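Local coordinates for protein coenzyme A transferase (Yersinia pestis, PDB 3QLI) that probably transfers coenzyme A between carboxylic acids, acting as an acetate or 4-hydroxybutyrate type CoA transferase, at residues V232-C237 and D255-G260; R288-F293 and A311-P316. One frame throughout, in Å; residues are numbered along the deposited sequence.

Contact 1. Residues V232-C237 and D255-G260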
loop_
_atom_site.group_PDB
_atom_site.type_symbol
_atom_site.label_atom_id
_atom_site.label_comp_id
_atom_site.label_asym_id
_atom_site.label_seq_id
_atom_site.Cartn_x
_atom_site.Cartn_y
_atom_site.Cartn_z
ATOM N N VAL A 232 1.074 15.647 -18.667
ATOM C CA VAL A 232 1.883 16.495 -17.794
ATOM C C VAL A 232 1.565 17.971 -18.021
ATOM O O VAL A 232 1.834 18.511 -19.098
ATOM C CB VAL A 232 3.385 16.279 -18.055
ATOM C CG1 VAL A 232 4.207 17.087 -17.080
ATOM C CG2 VAL A 232 3.734 14.793 -17.944
ATOM N N PRO A 233 0.993 18.638 -17.008
ATOM C CA PRO A 233 0.704 20.077 -17.132
ATOM C C PRO A 233 1.917 20.945 -16.794
ATOM O O PRO A 233 2.830 20.445 -16.143
ATOM C CB PRO A 233 -0.393 20.295 -16.094
ATOM C CG PRO A 233 -0.128 19.253 -15.047
ATOM C CD PRO A 233 0.459 18.060 -15.764
ATOM N N ASP A 234 1.948 22.211 -17.218
ATOM C CA ASP A 234 2.956 23.112 -16.656
ATOM C C ASP A 234 2.827 23.044 -15.122
ATOM O O ASP A 234 1.738 22.833 -14.588
ATOM C CB ASP A 234 2.788 24.562 -17.140
ATOM C CG ASP A 234 3.263 24.784 -18.586
ATOM O OD1 ASP A 234 4.246 24.153 -19.045
ATOM O OD2 ASP A 234 2.647 25.629 -19.266
ATOM N N GLY A 235 3.942 23.208 -14.420
ATOM C CA GLY A 235 3.919 23.206 -12.973
ATOM C C GLY A 235 3.877 21.802 -12.390
ATOM O O GLY A 235 3.855 21.646 -11.174
ATOM N N ALA A 236 3.861 20.781 -13.248
ATOM C CA ALA A 236 3.883 19.389 -12.771
ATOM C C ALA A 236 5.124 19.097 -11.920
ATOM O O ALA A 236 6.205 19.624 -12.171
ATOM C CB ALA A 236 3.807 18.420 -13.945
ATOM N N CYS A 237 4.961 18.249 -10.910
ATOM C CA CYS A 237 6.074 17.861 -10.061
ATOM C C CYS A 237 6.404 16.397 -10.365
ATOM O O CYS A 237 5.662 15.492 -9.982
ATOM C CB CYS A 237 5.684 18.038 -8.594
ATOM S SG CYS A 237 7.018 17.723 -7.422
ATOM N N ASP A 255 9.610 21.776 -23.655
ATOM C CA ASP A 255 8.823 22.975 -23.940
ATOM C C ASP A 255 8.032 23.483 -22.730
ATOM O O ASP A 255 7.405 24.542 -22.800
ATOM C CB ASP A 255 7.868 22.716 -25.111
ATOM C CG ASP A 255 8.601 22.318 -26.386
ATOM O OD1 ASP A 255 9.617 22.973 -26.723
ATOM O OD2 ASP A 255 8.170 21.340 -27.045
ATOM N N ARG A 256 8.066 22.740 -21.625
ATOM C CA ARG A 256 7.301 23.111 -20.439
ATOM C C ARG A 256 8.013 24.181 -19.612
ATOM O O ARG A 256 9.188 24.472 -19.823
ATOM C CB ARG A 256 7.036 21.883 -19.553
ATOM C CG ARG A 256 6.238 20.776 -20.216
ATOM C CD ARG A 256 4.751 21.125 -20.346
ATOM N NE ARG A 256 3.989 19.959 -20.795
ATOM C CZ ARG A 256 3.923 19.573 -22.065
ATOM N NH1 ARG A 256 4.561 20.275 -22.993
ATOM N NH2 ARG A 256 3.228 18.496 -22.410
ATOM N N ASN A 257 7.291 24.768 -18.665
ATOM C CA ASN A 257 7.908 25.702 -17.740
ATOM C C ASN A 257 7.498 25.444 -16.288
ATOM O O ASN A 257 6.437 24.887 -16.016
ATOM C CB ASN A 257 7.589 27.146 -18.128
ATOM C CG ASN A 257 6.122 27.471 -17.985
ATOM O OD1 ASN A 257 5.593 27.537 -16.870
ATOM N ND2 ASN A 257 5.451 27.688 -19.116
ATOM N N ASP A 258 8.366 25.856 -15.373
ATOM C CA ASP A 258 8.120 25.758 -13.940
ATOM C C ASP A 258 7.796 24.349 -13.446
ATOM O O ASP A 258 7.047 24.176 -12.488
ATOM C CB ASP A 258 7.043 26.751 -13.511
ATOM C CG ASP A 258 7.575 28.176 -13.417
ATOM O OD1 ASP A 258 8.664 28.385 -12.817
ATOM O OD2 ASP A 258 6.906 29.081 -13.956
ATOM N N LEU A 259 8.368 23.342 -14.092
ATOM C CA LEU A 259 8.245 21.985 -13.556
ATOM C C LEU A 259 9.029 21.852 -12.254
ATOM O O LEU A 259 9.965 22.624 -11.979
ATOM C CB LEU A 259 8.734 20.950 -14.564
ATOM C CG LEU A 259 7.998 20.935 -15.903
ATOM C CD1 LEU A 259 8.473 19.779 -16.783
ATOM C CD2 LEU A 259 6.502 20.835 -15.669
ATOM N N GLY A 260 8.634 20.873 -11.444
ATOM C CA GLY A 260 9.370 20.545 -10.238
ATOM C C GLY A 260 9.831 19.102 -10.301
ATOM O O GLY A 260 9.365 18.328 -11.152
#

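Contact 2. Residues R288-F293 and A311-P316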
loop_
_atom_site.group_PDB
_atom_site.type_symbol
_atom_site.label_atom_id
_atom_site.label_comp_id
_atom_site.label_asym_id
_atom_site.label_seq_id
_atom_site.Cartn_x
_atom_site.Cartn_y
_atom_site.Cartn_z
ATOM N N ARG A 288 10.703 23.856 -1.889
ATOM C CA ARG A 288 10.537 24.778 -2.998
ATOM C C ARG A 288 11.899 25.256 -3.481
ATOM O O ARG A 288 12.793 25.572 -2.683
ATOM C CB ARG A 288 9.632 25.955 -2.611
ATOM C CG ARG A 288 9.356 26.913 -3.776
ATOM C CD ARG A 288 8.317 27.969 -3.395
ATOM N NE ARG A 288 8.295 29.065 -4.363
ATOM C CZ ARG A 288 7.220 29.801 -4.641
ATOM N NH1 ARG A 288 6.067 29.554 -4.026
ATOM N NH2 ARG A 288 7.294 30.779 -5.540
ATOM N N GLY A 289 12.074 25.278 -4.793
ATOM C CA GLY A 289 13.320 25.748 -5.371
ATOM C C GLY A 289 14.386 24.675 -5.561
ATOM O O GLY A 289 15.434 24.944 -6.141
ATOM N N ARG A 290 14.143 23.461 -5.081
ATOM C CA ARG A 290 15.178 22.426 -5.185
ATOM C C ARG A 290 14.625 21.097 -5.690
ATOM O O ARG A 290 13.506 20.715 -5.355
ATOM C CB ARG A 290 15.951 22.264 -3.866
ATOM C CG ARG A 290 15.139 21.712 -2.727
ATOM C CD ARG A 290 15.808 21.935 -1.371
ATOM N NE ARG A 290 14.930 21.490 -0.283
ATOM C CZ ARG A 290 15.129 21.756 1.003
ATOM N NH1 ARG A 290 16.189 22.464 1.390
ATOM N NH2 ARG A 290 14.264 21.314 1.901
ATOM N N SER A 291 15.405 20.419 -6.530
ATOM C CA SER A 291 15.018 19.118 -7.056
ATOM C C SER A 291 15.400 18.054 -6.031
ATOM O O SER A 291 16.566 17.947 -5.643
ATOM C CB SER A 291 15.724 18.833 -8.387
ATOM O OG SER A 291 15.302 19.724 -9.407
ATOM N N VAL A 292 14.412 17.286 -5.584
ATOM C CA VAL A 292 14.622 16.279 -4.533
ATOM C C VAL A 292 14.680 14.878 -5.127
ATOM O O VAL A 292 13.876 14.544 -6.017
ATOM C CB VAL A 292 13.498 16.361 -3.468
ATOM C CG1 VAL A 292 13.516 15.152 -2.549
ATOM C CG2 VAL A 292 13.633 17.657 -2.659
ATOM N N PHE A 293 15.639 14.072 -4.648
ATOM C CA PHE A 293 15.799 12.683 -5.082
ATOM C C PHE A 293 16.416 11.882 -3.932
ATOM O O PHE A 293 16.953 12.467 -2.991
ATOM C CB PHE A 293 16.701 12.585 -6.323
ATOM C CG PHE A 293 18.165 12.874 -6.041
ATOM C CD1 PHE A 293 19.087 11.839 -5.951
ATOM C CD2 PHE A 293 18.606 14.186 -5.844
ATOM C CE1 PHE A 293 20.431 12.092 -5.683
ATOM C CE2 PHE A 293 19.950 14.457 -5.575
ATOM C CZ PHE A 293 20.865 13.410 -5.495
ATOM N N ALA A 311 20.756 23.741 -6.399
ATOM C CA ALA A 311 19.328 23.512 -6.623
ATOM C C ALA A 311 18.964 22.035 -6.723
ATOM O O ALA A 311 17.869 21.690 -7.161
ATOM C CB ALA A 311 18.835 24.270 -7.858
ATOM N N ILE A 312 19.887 21.162 -6.329
ATOM C CA ILE A 312 19.601 19.732 -6.264
ATOM C C ILE A 312 19.844 19.318 -4.819
ATOM O O ILE A 312 20.858 19.693 -4.221
ATOM C CB ILE A 312 20.474 18.918 -7.266
ATOM C CG1 ILE A 312 20.154 19.332 -8.704
ATOM C CG2 ILE A 312 20.247 17.405 -7.122
ATOM C CD1 ILE A 312 21.095 18.744 -9.754
ATOM N N PHE A 313 18.903 18.578 -4.238
ATOM C CA PHE A 313 18.972 18.306 -2.802
ATOM C C PHE A 313 18.521 16.887 -2.509
ATOM O O PHE A 313 17.334 16.599 -2.576
ATOM C CB PHE A 313 18.085 19.317 -2.055
ATOM C CG PHE A 313 18.326 19.373 -0.570
ATOM C CD1 PHE A 313 19.438 20.026 -0.060
ATOM C CD2 PHE A 313 17.418 18.823 0.315
ATOM C CE1 PHE A 313 19.655 20.096 1.307
ATOM C CE2 PHE A 313 17.622 18.895 1.678
ATOM C CZ PHE A 313 18.747 19.526 2.179
ATOM N N SER A 314 19.456 15.994 -2.184
ATOM C CA SER A 314 19.062 14.625 -1.879
ATOM C C SER A 314 18.411 14.542 -0.500
ATOM O O SER A 314 18.759 15.286 0.428
ATOM C CB SER A 314 20.252 13.668 -1.964
ATOM O OG SER A 314 21.154 13.915 -0.912
ATOM N N ARG A 315 17.449 13.637 -0.373
ATOM C CA ARG A 315 16.833 13.374 0.923
ATOM C C ARG A 315 16.644 11.872 1.129
ATOM O O ARG A 315 16.623 11.104 0.163
ATOM C CB ARG A 315 15.519 14.158 1.054
ATOM C CG ARG A 315 15.745 15.672 0.912
ATOM C CD ARG A 315 14.575 16.511 1.428
ATOM N NE ARG A 315 14.353 16.323 2.855
ATOM C CZ ARG A 315 13.575 17.098 3.608
ATOM N NH1 ARG A 315 12.945 18.133 3.066
ATOM N NH2 ARG A 315 13.436 16.841 4.912
ATOM N N PRO A 316 16.538 11.437 2.390
ATOM C CA PRO A 316 16.447 9.997 2.673
ATOM C C PRO A 316 15.164 9.373 2.153
ATOM O O PRO A 316 14.163 10.070 1.987
ATOM C CB PRO A 316 16.474 9.926 4.210
ATOM C CG PRO A 316 16.195 11.326 4.686
ATOM C CD PRO A 316 16.718 12.233 3.614
HETATM O O HOH W 1 16.919 21.742 -9.724
#

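Contact 1. Residues V232-C237 and D255-G260
A236 and G260 join the two loops where they run into parallel strands 237-240 and 260-261, at the outer edge of the mixed sheet in the second α/β half of this CoA transferase. Strand 237-240, helix 244-252 and strand 260-261 form a parallel β-α-β crossover, and the contact lies where its two strands begin. Its tight part is the buried sheet end. G260 N donates to A236 O at 2.8 Å, almost straight at 172°, and the same oxygen also receives a CA-H...O contact from L259 CA. C237 and G260 form a parallel bridge. A type II turn from P233 to A236, with G235 at positive phi, brings G235 CA to 3.3 Å from D258 O. L259 lays CD2 against this turn, 4.0 Å from A236 CB and close to the backbone N of G235. V333 of strand 332-337 touches the side chains of V232, P233 and A236 within the same chain.

Toward solvent the loops are held by polar groups and longer bonds. The weak bond from G235 N to N257 O spans 3.4 Å. Exposed D234 reaches across with OD1, which takes N257 N at 3.1 Å from above the carboxylate plane; the carboxylate and the N257 amide planes are inclined by 31°. R256 bends at chi2 (-74°), passing its CD by D234 OD1 and crossing the D234 side chain at about a right angle. Its NH2 is hydrogen-bonded to A229 O near the end of helix 220-230, while its NE donates near the guanidinium plane to V232 O at 3.1 Å.

Contact 2. Residues R288-F293 and A311-P316
Backbone hydrogen bonds join S291 to both A311 and F313: S291 N donates to A311 O at 2.8 Å, and S291 O accepts F313 N at the same length. Farther along, R315 N reaches F293 O at 2.9 Å. CA-H...O contacts fill in between, such as V292 CA to F313 O.

On the face of V292 and F313 the interaction is stacking. F313 swings its ring out with CG anti to the backbone N (chi1 -166°), and the R290 side chain runs beside it in the same direction. Its guanidinium lies flat on the ring, planes 7° apart, with CZ 4.1 Å from the ring centroid, a cation-pi pair.

The pairing makes a short, weakly bonded pair of parallel strands, 291-293 with 312-314, linked through helix 300-306; V292 is backbone-bonded to I261 of edge strand 260-261 and to T263.

Apolar contacts occupy the face of S291, F293, I312 and S314. S314 CB sits over one face of the F293 ring in a CH-pi contact, 3.9 Å from the centroid, and I312 CG2 meets CE2 of that ring obliquely.

R290 NH2 and R315 NH1 come within 3.6 Å, their planes nearly perpendicular; both form salt bridges to D287 OD1, which probably offsets their like charge. A water donates to A311 O at 2.7 Å and is also hydrogen-bonded to S291 OG, which N281 holds as well.

Overall arrangement
Contact 1 closes before contact 2 opens along the chain. Their centres lie 16 Å apart on the same side of the chain's centre, with nearest atoms about 6 Å apart and no direct touch. Strand 260-261 and the residues just after it connect them: G260 leads into this strand, and I261 and T263 bond to the backbone of V292. K284 also bridges, touching C237 and bonding R290 O. Contact 1 lies away from the CoA sites. Contact 2 is nearer: the F293 side chain is about 7 Å from that of E264, seen covalently joined to CoA in a structure of this protein, although no CoA is bound to this chain here, and about 10 Å from that of V242, a second CoA-binding residue.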